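Caspase-1 subunit p19/18 (Spodoptera frugiperda, PDB 1M72) is a cysteine protease that probably acts in the caspase activation cascade that executes apoptosis, cleaving targets such as baculovirus p35. Local coordinates at residues H31-F43 and L65-L78. Numbering follows the deposited sequence.
Sequences HRGMAIIFNHEHF and LKTLGFKVTVFPNL
Arg32 lays its CG squarely over the centre of the Phe70 ring, a CH-pi contact with CG 3.5 Å from the ring centroid. The torsion that sets CG anti to the Arg32 backbone N (chi1 177°) brings it over that face, while the guanidinium reaches past to a salt bridge with Asp99 and the carbonyl of Phe265. Ala35 CB packs obliquely against the ring, 3.6 Å from Phe70 CD2, and Ile37 CD1 meets Val72 CG1 at 3.8 Å; helix 54-67 covers the sheet face that carries Ala35, Ile37, Val72 and Val74, and Leu65 CD1 reaches Ala35 CB. Strands 31-39 and 70-76, joined through that helix, form a beta-alpha-beta crossover at one border of the caspase sheet, their parallel ladder including Phe75 N to Ile37 O at 2.6 Å. On the face that carries Ile36, Phe38 and Phe75, Ile36 CG2 meets the edge of the Phe75 ring, 3.4 Å from Phe75 CD1, and the Phe38 and Phe75 rings, near parallel at 18°, are slid so far apart that they barely overlap. Packing thins toward solvent where exposed Lys71 merely runs beside Met34, whereas past the strand ends Asn77 OD1 accepts hydrogen bonds from Glu41 N, 2.6 Å away in the carbonyl plane, and from His42 N, above that plane.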
loop_
_atom_site.group_PDB
_atom_site.type_symbol
_atom_site.label_atom_id
_atom_site.label_comp_id
_atom_site.label_asym_id
_atom_site.label_seq_id
_atom_site.Cartn_x
_atom_site.Cartn_y
_atom_site.Cartn_z
ATOM N N HIS C 31 -20.978 -8.627 15.860
ATOM C CA HIS C 31 -20.726 -7.170 15.721
ATOM C C HIS C 31 -19.770 -6.843 14.613
ATOM O O HIS C 31 -18.898 -7.653 14.268
ATOM C CB HIS C 31 -20.127 -6.593 17.004
ATOM C CG HIS C 31 -20.902 -6.951 18.233
ATOM N ND1 HIS C 31 -22.142 -6.416 18.511
ATOM C CD2 HIS C 31 -20.630 -7.821 19.233
ATOM C CE1 HIS C 31 -22.598 -6.938 19.633
ATOM N NE2 HIS C 31 -21.702 -7.795 20.090
ATOM N N ARG C 32 -19.923 -5.643 14.061
ATOM C CA ARG C 32 -18.991 -5.138 13.029
ATOM C C ARG C 32 -17.610 -4.999 13.712
ATOM O O ARG C 32 -16.578 -5.462 13.213
ATOM C CB ARG C 32 -19.414 -3.752 12.579
ATOM C CG ARG C 32 -18.483 -3.133 11.581
ATOM C CD ARG C 32 -19.067 -3.198 10.174
ATOM N NE ARG C 32 -18.995 -4.519 9.571
ATOM C CZ ARG C 32 -19.798 -4.939 8.586
ATOM N NH1 ARG C 32 -20.762 -4.149 8.077
ATOM N NH2 ARG C 32 -19.612 -6.153 8.093
ATOM N N GLY C 33 -17.604 -4.367 14.874
ATOM C CA GLY C 33 -16.350 -4.174 15.569
ATOM C C GLY C 33 -16.197 -2.723 16.012
ATOM O O GLY C 33 -17.039 -1.854 15.760
ATOM N N MET C 34 -15.108 -2.472 16.717
ATOM C CA MET C 34 -14.777 -1.145 17.218
ATOM C C MET C 34 -14.120 -0.266 16.148
ATOM O O MET C 34 -13.335 -0.744 15.312
ATOM C CB MET C 34 -13.799 -1.282 18.379
ATOM C CG MET C 34 -14.397 -1.976 19.592
ATOM S SD MET C 34 -13.227 -2.228 20.931
ATOM C CE MET C 34 -12.659 -0.487 21.262
ATOM N N ALA C 35 -14.467 1.019 16.195
ATOM C CA ALA C 35 -13.897 2.053 15.333
ATOM C C ALA C 35 -13.411 3.144 16.313
ATOM O O ALA C 35 -14.214 3.824 16.964
ATOM C CB ALA C 35 -14.953 2.621 14.393
ATOM N N ILE C 36 -12.101 3.298 16.444
ATOM C CA ILE C 36 -11.561 4.306 17.360
ATOM C C ILE C 36 -11.071 5.512 16.565
ATOM O O ILE C 36 -10.243 5.369 15.682
ATOM C CB ILE C 36 -10.316 3.835 18.128
ATOM C CG1 ILE C 36 -10.528 2.498 18.788
ATOM C CG2 ILE C 36 -9.955 4.875 19.160
ATOM C CD1 ILE C 36 -9.229 2.043 19.467
ATOM N N ILE C 37 -11.561 6.691 16.905
ATOM C CA ILE C 37 -11.113 7.888 16.216
ATOM C C ILE C 37 -10.309 8.795 17.167
ATOM O O ILE C 37 -10.796 9.215 18.217
ATOM C CB ILE C 37 -12.324 8.653 15.631
ATOM C CG1 ILE C 37 -13.069 7.745 14.629
ATOM C CG2 ILE C 37 -11.851 9.934 14.954
ATOM C CD1 ILE C 37 -14.451 8.300 14.107
ATOM N N PHE C 38 -9.061 9.053 16.839
ATOM C CA PHE C 38 -8.285 9.965 17.666
ATOM C C PHE C 38 -8.261 11.235 16.881
ATOM O O PHE C 38 -7.540 11.369 15.906
ATOM C CB PHE C 38 -6.863 9.467 17.900
ATOM C CG PHE C 38 -6.817 8.191 18.655
ATOM C CD1 PHE C 38 -6.816 6.972 17.979
ATOM C CD2 PHE C 38 -6.796 8.197 20.049
ATOM C CE1 PHE C 38 -6.791 5.759 18.669
ATOM C CE2 PHE C 38 -6.769 6.997 20.773
ATOM C CZ PHE C 38 -6.765 5.756 20.081
ATOM N N ASN C 39 -9.072 12.173 17.335
ATOM C CA ASN C 39 -9.232 13.483 16.696
ATOM C C ASN C 39 -8.467 14.533 17.477
ATOM O O ASN C 39 -8.741 14.733 18.680
ATOM C CB ASN C 39 -10.715 13.822 16.670
ATOM C CG ASN C 39 -10.987 15.070 15.936
ATOM O OD1 ASN C 39 -11.800 15.871 16.355
ATOM N ND2 ASN C 39 -10.302 15.257 14.828
ATOM N N HIS C 40 -7.539 15.212 16.792
ATOM C CA HIS C 40 -6.684 16.217 17.438
ATOM C C HIS C 40 -6.867 17.578 16.876
ATOM O O HIS C 40 -6.467 17.815 15.748
ATOM C CB HIS C 40 -5.212 15.864 17.281
ATOM C CG HIS C 40 -4.814 14.650 18.041
ATOM N ND1 HIS C 40 -4.508 14.686 19.386
ATOM C CD2 HIS C 40 -4.767 13.348 17.673
ATOM C CE1 HIS C 40 -4.294 13.457 19.816
ATOM N NE2 HIS C 40 -4.444 12.627 18.798
ATOM N N GLU C 41 -7.437 18.485 17.664
ATOM C CA GLU C 41 -7.663 19.853 17.169
ATOM C C GLU C 41 -6.689 20.908 17.708
ATOM O O GLU C 41 -6.341 21.863 17.017
ATOM C CB GLU C 41 -9.110 20.300 17.467
ATOM C CG GLU C 41 -9.557 21.600 16.720
ATOM C CD GLU C 41 -11.029 21.975 16.982
ATOM O OE1 GLU C 41 -11.600 21.555 18.032
ATOM O OE2 GLU C 41 -11.609 22.699 16.139
ATOM N N HIS C 42 -6.227 20.702 18.926
ATOM C CA HIS C 42 -5.365 21.675 19.556
ATOM C C HIS C 42 -4.154 20.970 20.145
ATOM O O HIS C 42 -4.233 19.815 20.539
ATOM C CB HIS C 42 -6.198 22.398 20.619
ATOM C CG HIS C 42 -7.490 22.942 20.085
ATOM N ND1 HIS C 42 -8.730 22.513 20.533
ATOM C CD2 HIS C 42 -7.738 23.892 19.140
ATOM C CE1 HIS C 42 -9.679 23.185 19.893
ATOM N NE2 HIS C 42 -9.107 24.029 19.043
ATOM N N PHE C 43 -3.036 21.678 20.206
ATOM C CA PHE C 43 -1.786 21.110 20.690
ATOM C C PHE C 43 -1.052 21.948 21.733
ATOM O O PHE C 43 -1.056 23.171 21.647
ATOM C CB PHE C 43 -0.849 20.892 19.493
ATOM C CG PHE C 43 -1.466 20.054 18.394
ATOM C CD1 PHE C 43 -2.369 20.620 17.488
ATOM C CD2 PHE C 43 -1.226 18.670 18.338
ATOM C CE1 PHE C 43 -3.043 19.820 16.548
ATOM C CE2 PHE C 43 -1.884 17.868 17.407
ATOM C CZ PHE C 43 -2.804 18.439 16.506
ATOM N N LEU C 65 -19.432 5.501 9.780
ATOM C CA LEU C 65 -19.048 4.228 10.357
ATOM C C LEU C 65 -20.184 3.637 11.240
ATOM O O LEU C 65 -20.302 2.419 11.386
ATOM C CB LEU C 65 -17.741 4.376 11.143
ATOM C CG LEU C 65 -16.562 4.876 10.295
ATOM C CD1 LEU C 65 -15.340 5.065 11.168
ATOM C CD2 LEU C 65 -16.263 3.868 9.172
ATOM N N LYS C 66 -21.032 4.479 11.812
ATOM C CA LYS C 66 -22.129 3.965 12.620
ATOM C C LYS C 66 -23.142 3.292 11.708
ATOM O O LYS C 66 -23.637 2.218 12.012
ATOM C CB LYS C 66 -22.814 5.092 13.414
ATOM C CG LYS C 66 -22.066 5.479 14.645
ATOM C CD LYS C 66 -22.663 6.715 15.315
ATOM C CE LYS C 66 -21.795 7.108 16.508
ATOM N NZ LYS C 66 -22.344 8.232 17.314
ATOM N N THR C 67 -23.439 3.911 10.575
ATOM C CA THR C 67 -24.401 3.314 9.664
ATOM C C THR C 67 -23.902 1.952 9.134
ATOM O O THR C 67 -24.692 1.123 8.689
ATOM C CB THR C 67 -24.690 4.266 8.477
ATOM O OG1 THR C 67 -23.600 4.239 7.556
ATOM C CG2 THR C 67 -24.847 5.704 8.972
ATOM N N LEU C 68 -22.588 1.734 9.194
ATOM C CA LEU C 68 -21.976 0.509 8.710
ATOM C C LEU C 68 -21.890 -0.505 9.836
ATOM O O LEU C 68 -21.405 -1.608 9.639
ATOM C CB LEU C 68 -20.573 0.804 8.136
ATOM C CG LEU C 68 -20.548 1.550 6.780
ATOM C CD1 LEU C 68 -19.132 1.913 6.395
ATOM C CD2 LEU C 68 -21.147 0.662 5.669
ATOM N N GLY C 69 -22.320 -0.097 11.028
ATOM C CA GLY C 69 -22.336 -1.002 12.166
ATOM C C GLY C 69 -21.253 -0.910 13.220
ATOM O O GLY C 69 -21.307 -1.652 14.215
ATOM N N PHE C 70 -20.265 -0.034 13.019
ATOM C CA PHE C 70 -19.174 0.122 13.988
ATOM C C PHE C 70 -19.649 0.724 15.315
ATOM O O PHE C 70 -20.567 1.531 15.339
ATOM C CB PHE C 70 -18.064 1.045 13.412
ATOM C CG PHE C 70 -17.186 0.380 12.393
ATOM C CD1 PHE C 70 -17.450 0.512 11.019
ATOM C CD2 PHE C 70 -16.104 -0.414 12.800
ATOM C CE1 PHE C 70 -16.645 -0.140 10.056
ATOM C CE2 PHE C 70 -15.295 -1.074 11.843
ATOM C CZ PHE C 70 -15.556 -0.943 10.477
ATOM N N LYS C 71 -19.037 0.313 16.419
ATOM C CA LYS C 71 -19.346 0.930 17.697
ATOM C C LYS C 71 -18.221 1.993 17.705
ATOM O O LYS C 71 -17.050 1.677 17.921
ATOM C CB LYS C 71 -19.156 -0.037 18.876
ATOM C CG LYS C 71 -19.664 0.520 20.230
ATOM C CD LYS C 71 -18.919 -0.099 21.471
ATOM C CE LYS C 71 -17.374 0.159 21.393
ATOM N NZ LYS C 71 -16.472 -0.267 22.524
ATOM N N VAL C 72 -18.587 3.244 17.467
ATOM C CA VAL C 72 -17.607 4.318 17.383
ATOM C C VAL C 72 -17.230 5.014 18.678
ATOM O O VAL C 72 -18.105 5.399 19.460
ATOM C CB VAL C 72 -18.098 5.427 16.416
ATOM C CG1 VAL C 72 -17.052 6.571 16.318
ATOM C CG2 VAL C 72 -18.361 4.837 15.040
ATOM N N THR C 73 -15.930 5.177 18.914
ATOM C CA THR C 73 -15.479 5.943 20.071
ATOM C C THR C 73 -14.509 7.027 19.559
ATOM O O THR C 73 -13.490 6.722 18.920
ATOM C CB THR C 73 -14.748 5.084 21.099
ATOM O OG1 THR C 73 -15.615 4.054 21.564
ATOM C CG2 THR C 73 -14.346 5.924 22.284
ATOM N N VAL C 74 -14.843 8.291 19.815
ATOM C CA VAL C 74 -14.001 9.422 19.414
ATOM C C VAL C 74 -13.181 9.898 20.631
ATOM O O VAL C 74 -13.763 10.227 21.646
ATOM C CB VAL C 74 -14.857 10.606 18.955
ATOM C CG1 VAL C 74 -13.954 11.808 18.633
ATOM C CG2 VAL C 74 -15.708 10.203 17.779
ATOM N N PHE C 75 -11.855 9.942 20.525
ATOM C CA PHE C 75 -10.999 10.396 21.620
ATOM C C PHE C 75 -10.442 11.738 21.244
ATOM O O PHE C 75 -9.495 11.830 20.441
ATOM C CB PHE C 75 -9.846 9.428 21.861
ATOM C CG PHE C 75 -10.273 8.169 22.489
ATOM C CD1 PHE C 75 -10.433 7.019 21.731
ATOM C CD2 PHE C 75 -10.534 8.126 23.852
ATOM C CE1 PHE C 75 -10.844 5.815 22.324
ATOM C CE2 PHE C 75 -10.944 6.941 24.457
ATOM C CZ PHE C 75 -11.100 5.772 23.691
ATOM N N PRO C 76 -11.014 12.808 21.830
ATOM C CA PRO C 76 -10.551 14.155 21.512
ATOM C C PRO C 76 -9.295 14.601 22.248
ATOM O O PRO C 76 -9.222 14.529 23.483
ATOM C CB PRO C 76 -11.780 15.019 21.831
ATOM C CG PRO C 76 -12.314 14.349 23.068
ATOM C CD PRO C 76 -12.153 12.844 22.775
ATOM N N ASN C 77 -8.299 15.008 21.454
ATOM C CA ASN C 77 -7.032 15.543 21.951
ATOM C C ASN C 77 -6.265 14.859 23.061
ATOM O O ASN C 77 -5.895 15.503 24.035
ATOM C CB ASN C 77 -7.263 16.999 22.351
ATOM C CG ASN C 77 -7.799 17.798 21.201
ATOM O OD1 ASN C 77 -7.176 17.855 20.134
ATOM N ND2 ASN C 77 -8.974 18.392 21.383
ATOM N N LEU C 78 -5.977 13.581 22.904
ATOM C CA LEU C 78 -5.262 12.871 23.926
ATOM C C LEU C 78 -3.745 13.110 23.836
ATOM O O LEU C 78 -3.222 13.510 22.788
ATOM C CB LEU C 78 -5.558 11.371 23.814
ATOM C CG LEU C 78 -6.966 10.768 24.004
ATOM C CD1 LEU C 78 -6.822 9.222 24.061
ATOM C CD2 LEU C 78 -7.639 11.271 25.332
HETATM O O HOH W 1 -22.886 -4.066 14.135
HETATM O O HOH W 2 -19.763 -3.294 16.345
HETATM O O HOH W 3 -11.181 19.757 19.778
#